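Succinate-semialdehyde dehydrogenase (NAD(P)(+)) (Marinobacter aquaeolei, PDB 3RH9) probably oxidises succinate semialdehyde to succinate with a nicotinamide dinucleotide cofactor, as a member of the aldehyde dehydrogenase family. Local coordinates at residues A[372-378]-A[392-398]; A[340-345]-A[387-393]; A[279-283]-A[313-317]; A[294-298]-A[408-412]. All coordinates share one frame; numbering follows the deposited sequence.

How the interactions relate
Followed from the N terminus, helix 271-283 comes first. Interaction 3 closes a loop from 279-283 to 313-317, bringing helices 271-283 and 303-316 together. Strand 295-299 lies between them in the chain. It opens interaction 4, whose long loop ends at 408-412, so interactions 3 and 4 cross. Interactions 1 and 2 are both nested inside that loop. Interaction 2 runs from helix 335-350 to the loop 387-393. Interaction 1 starts within it, at strand 373-376, and ends on strand 393-399, so these two cross and share Pro392 and Leu393. Strands 373-376, 393-399 and 295-299 are successive neighbours in one sheet, which all four contacts reach or flank.

Interaction 1: A[372-378]-A[392-398]; sequences PTVVQGV and PLVPMAL
The CG2 methyl of Val375 lies against the ring of Pro395, 3.8 Å from Pro395 CA. Val378 reaches the same proline: its CG2 is 4.0 Å from Pro395 CB, and the two side chains run alongside each other. On this face of the sheet Leu393 also joins in. Its CG stands anti to the backbone N (chi1 177°), and CD1 is brought to 4.0 Å from Thr373 CG2. The other face carries Val374, Val394, Gln376 and Met396. Val374 and Val394 stand side by side, with Val374 CG2 4.0 Å from Val394 CB. The selenomethionine Met396 passes its CB close to Gln376 CG.

The backbones pair as parallel strands, the axes of these short segments 4.8 Å apart at closest approach. Val394 takes part through both its groups: its N gives to Thr373 O at 2.9 Å, and its O accepts from Val375 N. Met396 N then bonds to Val375 O. Pro395 has no N-H to offer, but the pairing with 372-378 uses the residues on either side of it. At the far end Val378 N bonds to Met396 O at 3.0 Å, joined by a weak bond from Gly377 N. The backbone angles of Gly377 would jam a CB against the carbonyl O of Gln376, so glycine suits this bend.

The strands belong to a beta-alpha-beta unit with helix 383-386 in the connection. Strand 354-357 continues the sheet beyond 373-376, and strand 295-299 beyond 393-399. Helix 335-350 packs on the Thr373 and Leu393 face, while helices 271-283 and 303-316 pack on the Val394 and Met396 face.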
loop_
_atom_site.group_PDB
_atom_site.type_symbol
_atom_site.label_atom_id
_atom_site.label_comp_id
_atom_site.label_asym_id
_atom_site.label_seq_id
_atom_site.Cartn_x
_atom_site.Cartn_y
_atom_site.Cartn_z
ATOM N N PRO A 372 -7.798 -10.747 36.356
ATOM C CA PRO A 372 -8.850 -10.242 35.487
ATOM C C PRO A 372 -9.694 -9.238 36.248
ATOM O O PRO A 372 -10.158 -9.561 37.327
ATOM C CB PRO A 372 -9.655 -11.500 35.172
ATOM C CG PRO A 372 -8.703 -12.615 35.380
ATOM C CD PRO A 372 -7.882 -12.203 36.534
ATOM N N THR A 373 -9.880 -8.048 35.684
ATOM C CA THR A 373 -10.519 -6.935 36.371
ATOM C C THR A 373 -11.603 -6.297 35.528
ATOM O O THR A 373 -11.521 -6.279 34.299
ATOM C CB THR A 373 -9.500 -5.842 36.690
ATOM O OG1 THR A 373 -8.421 -6.401 37.444
ATOM C CG2 THR A 373 -10.145 -4.753 37.494
ATOM N N VAL A 374 -12.615 -5.750 36.194
ATOM C CA VAL A 374 -13.742 -5.138 35.503
ATOM C C VAL A 374 -14.151 -3.811 36.142
ATOM O O VAL A 374 -14.598 -3.777 37.291
ATOM C CB VAL A 374 -14.970 -6.059 35.537
ATOM C CG1 VAL A 374 -16.184 -5.296 35.104
ATOM C CG2 VAL A 374 -14.760 -7.289 34.664
ATOM N N VAL A 375 -14.019 -2.715 35.411
ATOM C CA VAL A 375 -14.453 -1.446 35.967
ATOM C C VAL A 375 -15.639 -0.880 35.212
ATOM O O VAL A 375 -15.734 -1.014 33.993
ATOM C CB VAL A 375 -13.318 -0.392 36.033
ATOM C CG1 VAL A 375 -12.219 -0.870 36.940
ATOM C CG2 VAL A 375 -12.788 -0.067 34.638
ATOM N N GLN A 376 -16.537 -0.234 35.948
ATOM C CA GLN A 376 -17.687 0.398 35.335
ATOM C C GLN A 376 -17.652 1.905 35.567
ATOM O O GLN A 376 -17.054 2.385 36.523
ATOM C CB GLN A 376 -18.980 -0.210 35.871
ATOM C CG GLN A 376 -20.140 -0.019 34.912
ATOM C CD GLN A 376 -21.315 -0.956 35.172
ATOM O OE1 GLN A 376 -21.242 -1.872 36.007
ATOM N NE2 GLN A 376 -22.412 -0.729 34.445
ATOM N N GLY A 377 -18.266 2.647 34.663
ATOM C CA GLY A 377 -18.329 4.091 34.783
ATOM C C GLY A 377 -17.233 4.824 34.033
ATOM O O GLY A 377 -16.789 5.889 34.465
ATOM N N VAL A 378 -16.796 4.261 32.912
ATOM C CA VAL A 378 -15.655 4.802 32.186
ATOM C C VAL A 378 -16.056 5.745 31.058
ATOM O O VAL A 378 -16.954 5.423 30.282
ATOM C CB VAL A 378 -14.839 3.666 31.580
ATOM C CG1 VAL A 378 -13.924 4.199 30.481
ATOM C CG2 VAL A 378 -14.058 2.965 32.668
ATOM N N PRO A 392 -5.348 -7.486 31.145
ATOM C CA PRO A 392 -6.616 -8.139 31.459
ATOM C C PRO A 392 -7.597 -7.196 32.123
ATOM O O PRO A 392 -8.209 -7.575 33.109
ATOM C CB PRO A 392 -6.200 -9.200 32.467
ATOM C CG PRO A 392 -5.029 -8.597 33.118
ATOM C CD PRO A 392 -4.267 -8.018 31.981
ATOM N N LEU A 393 -7.761 -6.002 31.572
ATOM C CA LEU A 393 -8.661 -5.009 32.132
ATOM C C LEU A 393 -9.876 -4.841 31.239
ATOM O O LEU A 393 -9.742 -4.788 30.015
ATOM C CB LEU A 393 -7.927 -3.683 32.242
ATOM C CG LEU A 393 -8.708 -2.482 32.753
ATOM C CD1 LEU A 393 -9.423 -2.822 34.069
ATOM C CD2 LEU A 393 -7.750 -1.308 32.917
ATOM N N VAL A 394 -11.064 -4.752 31.832
ATOM C CA VAL A 394 -12.276 -4.597 31.036
ATOM C C VAL A 394 -13.014 -3.330 31.421
ATOM O O VAL A 394 -13.729 -3.314 32.421
ATOM C CB VAL A 394 -13.242 -5.783 31.225
ATOM C CG1 VAL A 394 -14.528 -5.555 30.411
ATOM C CG2 VAL A 394 -12.562 -7.104 30.866
ATOM N N PRO A 395 -12.840 -2.258 30.640
ATOM C CA PRO A 395 -13.448 -0.968 30.994
ATOM C C PRO A 395 -14.810 -0.726 30.322
ATOM O O PRO A 395 -14.927 -0.791 29.097
ATOM C CB PRO A 395 -12.404 0.053 30.521
ATOM C CG PRO A 395 -11.189 -0.766 30.125
ATOM C CD PRO A 395 -11.744 -2.085 29.686
HETATM N N MSE A 396 -15.827 -0.445 31.132
HETATM C CA MSE A 396 -17.192 -0.365 30.634
HETATM C C MSE A 396 -17.706 1.068 30.546
HETATM O O MSE A 396 -17.745 1.788 31.547
HETATM C CB MSE A 396 -18.110 -1.184 31.523
HETATM C CG MSE A 396 -17.736 -2.650 31.636
HETATM SE SE MSE A 396 -19.253 -3.635 32.396
HETATM C CE MSE A 396 -18.370 -5.208 33.085
ATOM N N ALA A 397 -18.095 1.478 29.342
ATOM C CA ALA A 397 -18.624 2.818 29.106
ATOM C C ALA A 397 -20.071 2.674 28.742
ATOM O O ALA A 397 -20.433 1.714 28.085
ATOM C CB ALA A 397 -17.882 3.470 27.971
ATOM N N LEU A 398 -20.912 3.613 29.144
ATOM C CA LEU A 398 -22.329 3.497 28.816
ATOM C C LEU A 398 -22.669 4.225 27.529
ATOM O O LEU A 398 -21.917 5.089 27.094
ATOM C CB LEU A 398 -23.202 4.016 29.958
ATOM C CG LEU A 398 -23.007 3.330 31.309
ATOM C CD1 LEU A 398 -24.032 3.851 32.295
ATOM C CD2 LEU A 398 -23.096 1.818 31.172
#

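Interaction 2: A[340-345]-A[387-393]; sequences KVKRHL and EETFGPL
Glu387 OE1 is gripped by Arg343 and His344, two neighbouring residues of helix 335-350 that meet on one carboxylate oxygen. Arg343 NH2 donates to Glu387 OE1 at 2.9 Å, nearly straight and in the guanidinium plane, and OE1 accepts it with its syn lone pair. His344 NE2 donates to the same OE1 at 3.0 Å, but from above the carboxylate plane. OE1 lies in the imidazole plane, at the ring edge, and the imidazole and carboxylate planes are almost perpendicular (87°). A weak bond from Arg343 NH1 to Glu387 OE2 completes the salt bridge. Lys340 NZ adds a long salt bridge to OE1. These positive groups would probably favour the ionised form of Glu387.

The bend of Arg343 at chi3 (69°) turns its guanidinium toward the acid. His344 is held at its second nitrogen too: ND1 and Thr389 OG1 share a hydrogen bond of 2.9 Å. With both nitrogens bonded, the rotation of the ring is fixed.

Away from the charges the contact is apolar. Val341 CG2 rests 3.4 Å from Gly391 CA, and a side chain on Gly391 would run into that methyl. Val341 CG1 faces Thr389 CG2. Leu345 CD1 meets Leu393 CD1 at 3.8 Å.

The sequence EETFGP matches a motif familiar in aldehyde dehydrogenases. The Phe390 side chain lies about 9 Å from that of Glu256, the predicted active-site residue. Helix 335-350 packs over both this loop and strand 373-376, where Leu345 touches Thr373 and Val375; helix 383-386 touches Arg343 and His344.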
loop_
_atom_site.group_PDB
_atom_site.type_symbol
_atom_site.label_atom_id
_atom_site.label_comp_id
_atom_site.label_asym_id
_atom_site.label_seq_id
_atom_site.Cartn_x
_atom_site.Cartn_y
_atom_site.Cartn_z
ATOM N N LYS A 340 1.630 -0.253 32.978
ATOM C CA LYS A 340 0.596 0.409 32.195
ATOM C C LYS A 340 -0.797 -0.094 32.575
ATOM O O LYS A 340 -1.712 0.703 32.814
ATOM C CB LYS A 340 0.842 0.220 30.699
ATOM C CG LYS A 340 -0.121 1.009 29.810
ATOM C CD LYS A 340 0.263 0.957 28.344
ATOM C CE LYS A 340 -0.514 2.005 27.568
ATOM N NZ LYS A 340 0.044 2.212 26.206
ATOM N N VAL A 341 -0.968 -1.410 32.636
ATOM C CA VAL A 341 -2.262 -1.935 33.040
ATOM C C VAL A 341 -2.605 -1.385 34.421
ATOM O O VAL A 341 -3.752 -1.001 34.677
ATOM C CB VAL A 341 -2.347 -3.473 33.018
ATOM C CG1 VAL A 341 -3.768 -3.910 33.292
ATOM C CG2 VAL A 341 -1.913 -4.000 31.681
ATOM N N LYS A 342 -1.606 -1.311 35.297
ATOM C CA LYS A 342 -1.834 -0.793 36.636
ATOM C C LYS A 342 -2.302 0.651 36.579
ATOM O O LYS A 342 -3.318 1.004 37.173
ATOM C CB LYS A 342 -0.578 -0.899 37.495
ATOM C CG LYS A 342 -0.858 -0.640 38.972
ATOM C CD LYS A 342 0.157 -1.310 39.871
ATOM C CE LYS A 342 1.441 -0.518 39.957
ATOM N NZ LYS A 342 2.152 -0.862 41.227
ATOM N N ARG A 343 -1.562 1.465 35.836
ATOM C CA ARG A 343 -1.821 2.892 35.727
ATOM C C ARG A 343 -3.208 3.239 35.154
ATOM O O ARG A 343 -3.826 4.220 35.573
ATOM C CB ARG A 343 -0.706 3.562 34.919
ATOM C CG ARG A 343 -1.018 4.976 34.563
ATOM C CD ARG A 343 0.109 5.662 33.850
ATOM N NE ARG A 343 0.363 5.160 32.501
ATOM C CZ ARG A 343 -0.401 5.405 31.436
ATOM N NH1 ARG A 343 -1.515 6.112 31.550
ATOM N NH2 ARG A 343 -0.055 4.918 30.249
ATOM N N HIS A 344 -3.683 2.433 34.202
ATOM C CA HIS A 344 -5.031 2.575 33.647
ATOM C C HIS A 344 -6.061 2.160 34.653
ATOM O O HIS A 344 -7.179 2.664 34.644
ATOM C CB HIS A 344 -5.228 1.710 32.404
ATOM C CG HIS A 344 -4.567 2.254 31.179
ATOM N ND1 HIS A 344 -4.913 1.853 29.908
ATOM C CD2 HIS A 344 -3.585 3.174 31.031
ATOM C CE1 HIS A 344 -4.166 2.496 29.030
ATOM N NE2 HIS A 344 -3.354 3.303 29.684
ATOM N N LEU A 345 -5.718 1.209 35.507
ATOM C CA LEU A 345 -6.661 0.853 36.555
ATOM C C LEU A 345 -6.773 2.013 37.565
ATOM O O LEU A 345 -7.848 2.530 37.830
ATOM C CB LEU A 345 -6.249 -0.443 37.230
ATOM C CG LEU A 345 -7.314 -0.997 38.170
ATOM C CD1 LEU A 345 -8.635 -1.158 37.447
ATOM C CD2 LEU A 345 -6.847 -2.307 38.767
ATOM N N GLU A 387 -6.015 5.164 25.410
ATOM C CA GLU A 387 -4.876 4.338 25.054
ATOM C C GLU A 387 -5.313 2.888 24.996
ATOM O O GLU A 387 -6.306 2.514 25.593
ATOM C CB GLU A 387 -3.789 4.463 26.117
ATOM C CG GLU A 387 -3.587 5.866 26.655
ATOM C CD GLU A 387 -2.508 5.930 27.734
ATOM O OE1 GLU A 387 -1.696 4.986 27.828
ATOM O OE2 GLU A 387 -2.472 6.925 28.490
ATOM N N GLU A 388 -4.561 2.055 24.289
ATOM C CA GLU A 388 -4.831 0.631 24.373
ATOM C C GLU A 388 -4.084 0.055 25.566
ATOM O O GLU A 388 -2.926 0.393 25.820
ATOM C CB GLU A 388 -4.580 -0.103 23.045
ATOM C CG GLU A 388 -3.182 -0.531 22.745
ATOM C CD GLU A 388 -3.120 -1.373 21.459
ATOM O OE1 GLU A 388 -4.071 -2.152 21.184
ATOM O OE2 GLU A 388 -2.117 -1.254 20.722
ATOM N N THR A 389 -4.786 -0.795 26.304
ATOM C CA THR A 389 -4.399 -1.185 27.657
ATOM C C THR A 389 -3.434 -2.358 27.668
ATOM O O THR A 389 -2.573 -2.449 28.535
ATOM C CB THR A 389 -5.651 -1.523 28.505
ATOM O OG1 THR A 389 -6.395 -0.322 28.789
ATOM C CG2 THR A 389 -5.267 -2.198 29.794
ATOM N N PHE A 390 -3.577 -3.242 26.687
ATOM C CA PHE A 390 -2.754 -4.445 26.602
ATOM C C PHE A 390 -2.621 -5.187 27.927
ATOM O O PHE A 390 -1.524 -5.483 28.374
ATOM C CB PHE A 390 -1.379 -4.111 26.039
ATOM C CG PHE A 390 -1.208 -4.526 24.618
ATOM C CD1 PHE A 390 -2.199 -4.271 23.693
ATOM C CD2 PHE A 390 -0.068 -5.188 24.209
ATOM C CE1 PHE A 390 -2.065 -4.667 22.384
ATOM C CE2 PHE A 390 0.080 -5.582 22.890
ATOM C CZ PHE A 390 -0.924 -5.317 21.974
ATOM N N GLY A 391 -3.753 -5.486 28.543
ATOM C CA GLY A 391 -3.780 -6.199 29.801
ATOM C C GLY A 391 -5.188 -6.682 30.089
ATOM O O GLY A 391 -6.125 -6.348 29.362
ATOM N N PRO A 392 -5.348 -7.486 31.145
ATOM C CA PRO A 392 -6.616 -8.139 31.459
ATOM C C PRO A 392 -7.597 -7.196 32.123
ATOM O O PRO A 392 -8.209 -7.575 33.109
ATOM C CB PRO A 392 -6.200 -9.200 32.467
ATOM C CG PRO A 392 -5.029 -8.597 33.118
ATOM C CD PRO A 392 -4.267 -8.018 31.981
ATOM N N LEU A 393 -7.761 -6.002 31.572
ATOM C CA LEU A 393 -8.661 -5.009 32.132
ATOM C C LEU A 393 -9.876 -4.841 31.239
ATOM O O LEU A 393 -9.742 -4.788 30.015
ATOM C CB LEU A 393 -7.927 -3.683 32.242
ATOM C CG LEU A 393 -8.708 -2.482 32.753
ATOM C CD1 LEU A 393 -9.423 -2.822 34.069
ATOM C CD2 LEU A 393 -7.750 -1.308 32.917
#

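Interaction 3: A[279-283]-A[313-317]; sequences IANKF and RVNKM
Ile279 opens the contact with three carbons on three partners. Its CG1 lies 3.9 Å from Arg313 CD, in the aliphatic part of that side chain. The charged end of Arg313 turns to Asp276 and Glu272 in salt bridges. The Ile279 side chain crosses that of Val314 at about a right angle, with Ile279 CD1 3.8 Å from Val314 CG2. Ile279 CG2 approaches the selenium of Met317, a selenomethionine, at 4.0 Å. No hydrogen bond joins the segments. The chain here runs from helix 271-283 through strand 295-299 to helix 303-316, an alpha-beta-alpha order in which both helices pack on the same face of the sheet.

One turn later, Phe283 makes a Met-aromatic contact. Met317 SE sits over one face of the ring, 4.2 Å from its centroid and offset toward the rim. The bend of Met317 at chi3 (60°) lays CE back against the ring, 3.9 Å from Phe283 CG. Lys282 CG lies over the opposite face. A serine in place of Phe283 would probably leave Met317 SE without the ring it rests on and open a gap beside Val314. Val314 CG2 comes within 4.1 Å of Phe283 CE2, and Pro372 touches both residues.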
loop_
_atom_site.group_PDB
_atom_site.type_symbol
_atom_site.label_atom_id
_atom_site.label_comp_id
_atom_site.label_asym_id
_atom_site.label_seq_id
_atom_site.Cartn_x
_atom_site.Cartn_y
_atom_site.Cartn_z
ATOM N N ILE A 279 -15.510 -12.465 27.257
ATOM C CA ILE A 279 -14.488 -13.162 28.038
ATOM C C ILE A 279 -13.503 -13.936 27.169
ATOM O O ILE A 279 -12.326 -14.023 27.505
ATOM C CB ILE A 279 -15.092 -14.114 29.076
ATOM C CG1 ILE A 279 -15.973 -13.350 30.063
ATOM C CG2 ILE A 279 -14.005 -14.820 29.824
ATOM C CD1 ILE A 279 -15.216 -12.521 31.053
ATOM N N ALA A 280 -13.958 -14.488 26.049
ATOM C CA ALA A 280 -13.048 -15.225 25.166
ATOM C C ALA A 280 -12.136 -14.294 24.350
ATOM O O ALA A 280 -10.970 -14.604 24.093
ATOM C CB ALA A 280 -13.831 -16.164 24.250
ATOM N N ASN A 281 -12.674 -13.150 23.956
ATOM C CA ASN A 281 -11.929 -12.194 23.155
ATOM C C ASN A 281 -10.904 -11.441 24.006
ATOM O O ASN A 281 -9.720 -11.336 23.658
ATOM C CB ASN A 281 -12.922 -11.235 22.480
ATOM C CG ASN A 281 -12.275 -9.949 21.978
ATOM O OD1 ASN A 281 -12.293 -9.663 20.784
ATOM N ND2 ASN A 281 -11.739 -9.154 22.890
ATOM N N LYS A 282 -11.375 -10.943 25.145
ATOM C CA LYS A 282 -10.587 -10.052 25.985
ATOM C C LYS A 282 -9.354 -10.672 26.640
ATOM O O LYS A 282 -8.359 -9.991 26.845
ATOM C CB LYS A 282 -11.475 -9.433 27.074
ATOM C CG LYS A 282 -10.710 -8.512 28.007
ATOM C CD LYS A 282 -10.066 -7.352 27.252
ATOM C CE LYS A 282 -8.986 -6.692 28.084
ATOM N NZ LYS A 282 -8.730 -5.271 27.710
ATOM N N PHE A 283 -9.422 -11.948 26.985
ATOM C CA PHE A 283 -8.427 -12.500 27.879
ATOM C C PHE A 283 -7.430 -13.392 27.177
ATOM O O PHE A 283 -6.456 -13.838 27.776
ATOM C CB PHE A 283 -9.094 -13.207 29.060
ATOM C CG PHE A 283 -9.717 -12.254 30.038
ATOM C CD1 PHE A 283 -8.916 -11.411 30.812
ATOM C CD2 PHE A 283 -11.095 -12.157 30.160
ATOM C CE1 PHE A 283 -9.481 -10.505 31.708
ATOM C CE2 PHE A 283 -11.666 -11.250 31.058
ATOM C CZ PHE A 283 -10.852 -10.422 31.831
ATOM N N ARG A 313 -18.227 -14.452 35.569
ATOM C CA ARG A 313 -17.304 -15.299 34.819
ATOM C C ARG A 313 -15.864 -15.011 35.172
ATOM O O ARG A 313 -15.035 -15.921 35.233
ATOM C CB ARG A 313 -17.503 -15.102 33.321
ATOM C CG ARG A 313 -18.879 -15.471 32.877
ATOM C CD ARG A 313 -19.208 -14.920 31.523
ATOM N NE ARG A 313 -20.646 -14.715 31.398
ATOM C CZ ARG A 313 -21.507 -15.659 31.047
ATOM N NH1 ARG A 313 -21.077 -16.883 30.777
ATOM N NH2 ARG A 313 -22.799 -15.375 30.960
ATOM N N VAL A 314 -15.570 -13.738 35.396
ATOM C CA VAL A 314 -14.225 -13.332 35.749
ATOM C C VAL A 314 -13.759 -13.949 37.070
ATOM O O VAL A 314 -12.599 -14.359 37.205
ATOM C CB VAL A 314 -14.099 -11.794 35.821
ATOM C CG1 VAL A 314 -12.870 -11.390 36.638
ATOM C CG2 VAL A 314 -14.021 -11.214 34.427
ATOM N N ASN A 315 -14.655 -14.025 38.046
ATOM C CA ASN A 315 -14.251 -14.496 39.367
ATOM C C ASN A 315 -13.905 -15.976 39.394
ATOM O O ASN A 315 -13.102 -16.415 40.206
ATOM C CB ASN A 315 -15.278 -14.109 40.431
ATOM C CG ASN A 315 -15.248 -12.613 40.733
ATOM O OD1 ASN A 315 -14.169 -12.001 40.795
ATOM N ND2 ASN A 315 -16.427 -12.010 40.896
ATOM N N LYS A 316 -14.475 -16.735 38.469
ATOM C CA LYS A 316 -14.127 -18.146 38.347
ATOM C C LYS A 316 -12.763 -18.333 37.697
ATOM O O LYS A 316 -12.151 -19.370 37.848
ATOM C CB LYS A 316 -15.206 -18.907 37.567
ATOM C CG LYS A 316 -16.609 -18.668 38.096
ATOM C CD LYS A 316 -17.676 -19.172 37.139
ATOM C CE LYS A 316 -19.023 -19.294 37.861
ATOM N NZ LYS A 316 -20.055 -20.019 37.049
HETATM N N MSE A 317 -12.278 -17.329 36.980
HETATM C CA MSE A 317 -10.995 -17.472 36.293
HETATM C C MSE A 317 -9.796 -17.542 37.236
HETATM O O MSE A 317 -9.868 -17.151 38.393
HETATM C CB MSE A 317 -10.796 -16.356 35.283
HETATM C CG MSE A 317 -11.857 -16.320 34.216
HETATM SE SE MSE A 317 -11.545 -14.852 32.966
HETATM C CE MSE A 317 -9.788 -15.397 32.308
#

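Interaction 4: A[294-298]-A[408-412]; sequences NRIFV and AGNDT
Arg295 points its CB from strand 295-299 toward the end of helix 402-409, and its guanidinium meets the carbonyls of Ala408 and Gly409. From CB the chain runs to CG, which is anti to the carbonyl carbon (chi1 -74°). The side chain packs on Pro262 of the neighbouring strand, and a bend at chi3 then swings the tip across to the helix. CZ stands 4.0 Å from Gly409 O. NH2 donates to Gly409 O at 3.1 Å with the acceptor near the guanidinium plane, though the donor is tilted 33° from the carbonyl plane. NH2 also bonds to Asn260 O, and Thr412 CG2 is 3.6 Å from it. NH1 makes a weak, bent bond to Ala408 O at 3.0 Å. That oxygen accepts from Asp411 N as well, in the turn after the helix.

Phe297, two residues on along the strand, lies over one face of the guanidinium, with its CE1 offset toward the rim. The same ring packs its CE2 against Ala408 CB at 3.6 Å. Tyr385 makes a cation-pi contact with Arg295. A methionine in place of Arg295 would probably leave Gly409 O and Asn260 O without their donor and Tyr385 without its cation.

A positive group set against the C-terminal end of a helix suits the partial negative charge that gathers there. In this alpha/beta sheet domain the arrangement ties strand 295-299, flanked by strands 262-265 and 393-399, to the helix that follows strand 393-399.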
loop_
_atom_site.group_PDB
_atom_site.type_symbol
_atom_site.label_atom_id
_atom_site.label_comp_id
_atom_site.label_asym_id
_atom_site.label_seq_id
_atom_site.Cartn_x
_atom_site.Cartn_y
_atom_site.Cartn_z
ATOM N N ASN A 294 -10.964 -3.215 23.892
ATOM C CA ASN A 294 -10.294 -2.250 24.746
ATOM C C ASN A 294 -11.311 -1.322 25.399
ATOM O O ASN A 294 -11.142 -0.902 26.545
ATOM C CB ASN A 294 -9.238 -1.461 23.970
ATOM C CG ASN A 294 -8.352 -0.640 24.875
ATOM O OD1 ASN A 294 -8.376 0.587 24.843
ATOM N ND2 ASN A 294 -7.589 -1.304 25.702
ATOM N N ARG A 295 -12.372 -1.017 24.661
ATOM C CA ARG A 295 -13.481 -0.219 25.170
ATOM C C ARG A 295 -14.764 -1.029 25.040
ATOM O O ARG A 295 -15.141 -1.430 23.940
ATOM C CB ARG A 295 -13.580 1.090 24.391
ATOM C CG ARG A 295 -12.498 2.074 24.747
ATOM C CD ARG A 295 -12.462 3.216 23.790
ATOM N NE ARG A 295 -12.281 2.738 22.424
ATOM C CZ ARG A 295 -12.702 3.397 21.351
ATOM N NH1 ARG A 295 -13.325 4.552 21.509
ATOM N NH2 ARG A 295 -12.517 2.903 20.128
ATOM N N ILE A 296 -15.421 -1.311 26.159
ATOM C CA ILE A 296 -16.675 -2.060 26.113
ATOM C C ILE A 296 -17.837 -1.099 26.271
ATOM O O ILE A 296 -18.077 -0.569 27.347
ATOM C CB ILE A 296 -16.757 -3.171 27.186
ATOM C CG1 ILE A 296 -15.769 -4.306 26.899
ATOM C CG2 ILE A 296 -18.143 -3.752 27.227
ATOM C CD1 ILE A 296 -14.354 -3.963 27.177
ATOM N N PHE A 297 -18.542 -0.847 25.179
ATOM C CA PHE A 297 -19.692 0.033 25.221
ATOM C C PHE A 297 -20.949 -0.781 25.503
ATOM O O PHE A 297 -21.289 -1.690 24.752
ATOM C CB PHE A 297 -19.841 0.791 23.904
ATOM C CG PHE A 297 -18.792 1.842 23.685
ATOM C CD1 PHE A 297 -17.627 1.543 22.995
ATOM C CD2 PHE A 297 -18.974 3.132 24.157
ATOM C CE1 PHE A 297 -16.662 2.510 22.779
ATOM C CE2 PHE A 297 -18.017 4.100 23.949
ATOM C CZ PHE A 297 -16.853 3.787 23.256
ATOM N N VAL A 298 -21.633 -0.457 26.596
ATOM C CA VAL A 298 -22.863 -1.147 26.936
ATOM C C VAL A 298 -24.053 -0.197 27.080
ATOM O O VAL A 298 -23.952 0.885 27.668
ATOM C CB VAL A 298 -22.704 -1.990 28.194
ATOM C CG1 VAL A 298 -24.007 -2.703 28.502
ATOM C CG2 VAL A 298 -21.590 -2.991 27.991
ATOM N N ALA A 408 -18.635 7.132 18.920
ATOM C CA ALA A 408 -17.819 6.860 20.080
ATOM C C ALA A 408 -16.756 5.835 19.719
ATOM O O ALA A 408 -15.599 5.976 20.102
ATOM C CB ALA A 408 -18.675 6.373 21.214
ATOM N N GLY A 409 -17.154 4.812 18.964
ATOM C CA GLY A 409 -16.239 3.771 18.536
ATOM C C GLY A 409 -15.151 4.282 17.612
ATOM O O GLY A 409 -14.027 3.771 17.608
ATOM N N ASN A 410 -15.483 5.296 16.824
ATOM C CA ASN A 410 -14.544 5.831 15.858
ATOM C C ASN A 410 -13.659 6.897 16.481
ATOM O O ASN A 410 -12.776 7.451 15.818
ATOM C CB ASN A 410 -15.278 6.406 14.649
ATOM C CG ASN A 410 -15.873 5.338 13.759
ATOM O OD1 ASN A 410 -16.887 5.562 13.098
ATOM N ND2 ASN A 410 -15.241 4.176 13.722
ATOM N N ASP A 411 -13.892 7.177 17.757
ATOM C CA ASP A 411 -13.221 8.280 18.433
ATOM C C ASP A 411 -11.815 7.855 18.876
ATOM O O ASP A 411 -11.524 7.711 20.064
ATOM C CB ASP A 411 -14.078 8.736 19.607
ATOM C CG ASP A 411 -13.411 9.805 20.435
ATOM O OD1 ASP A 411 -12.736 10.684 19.840
ATOM O OD2 ASP A 411 -13.557 9.756 21.677
ATOM N N THR A 412 -10.954 7.637 17.886
ATOM C CA THR A 412 -9.638 7.038 18.087
ATOM C C THR A 412 -8.809 7.212 16.823
ATOM O O THR A 412 -9.352 7.379 15.740
ATOM C CB THR A 412 -9.735 5.515 18.462
ATOM O OG1 THR A 412 -8.471 4.862 18.236
ATOM C CG2 THR A 412 -10.833 4.810 17.639
#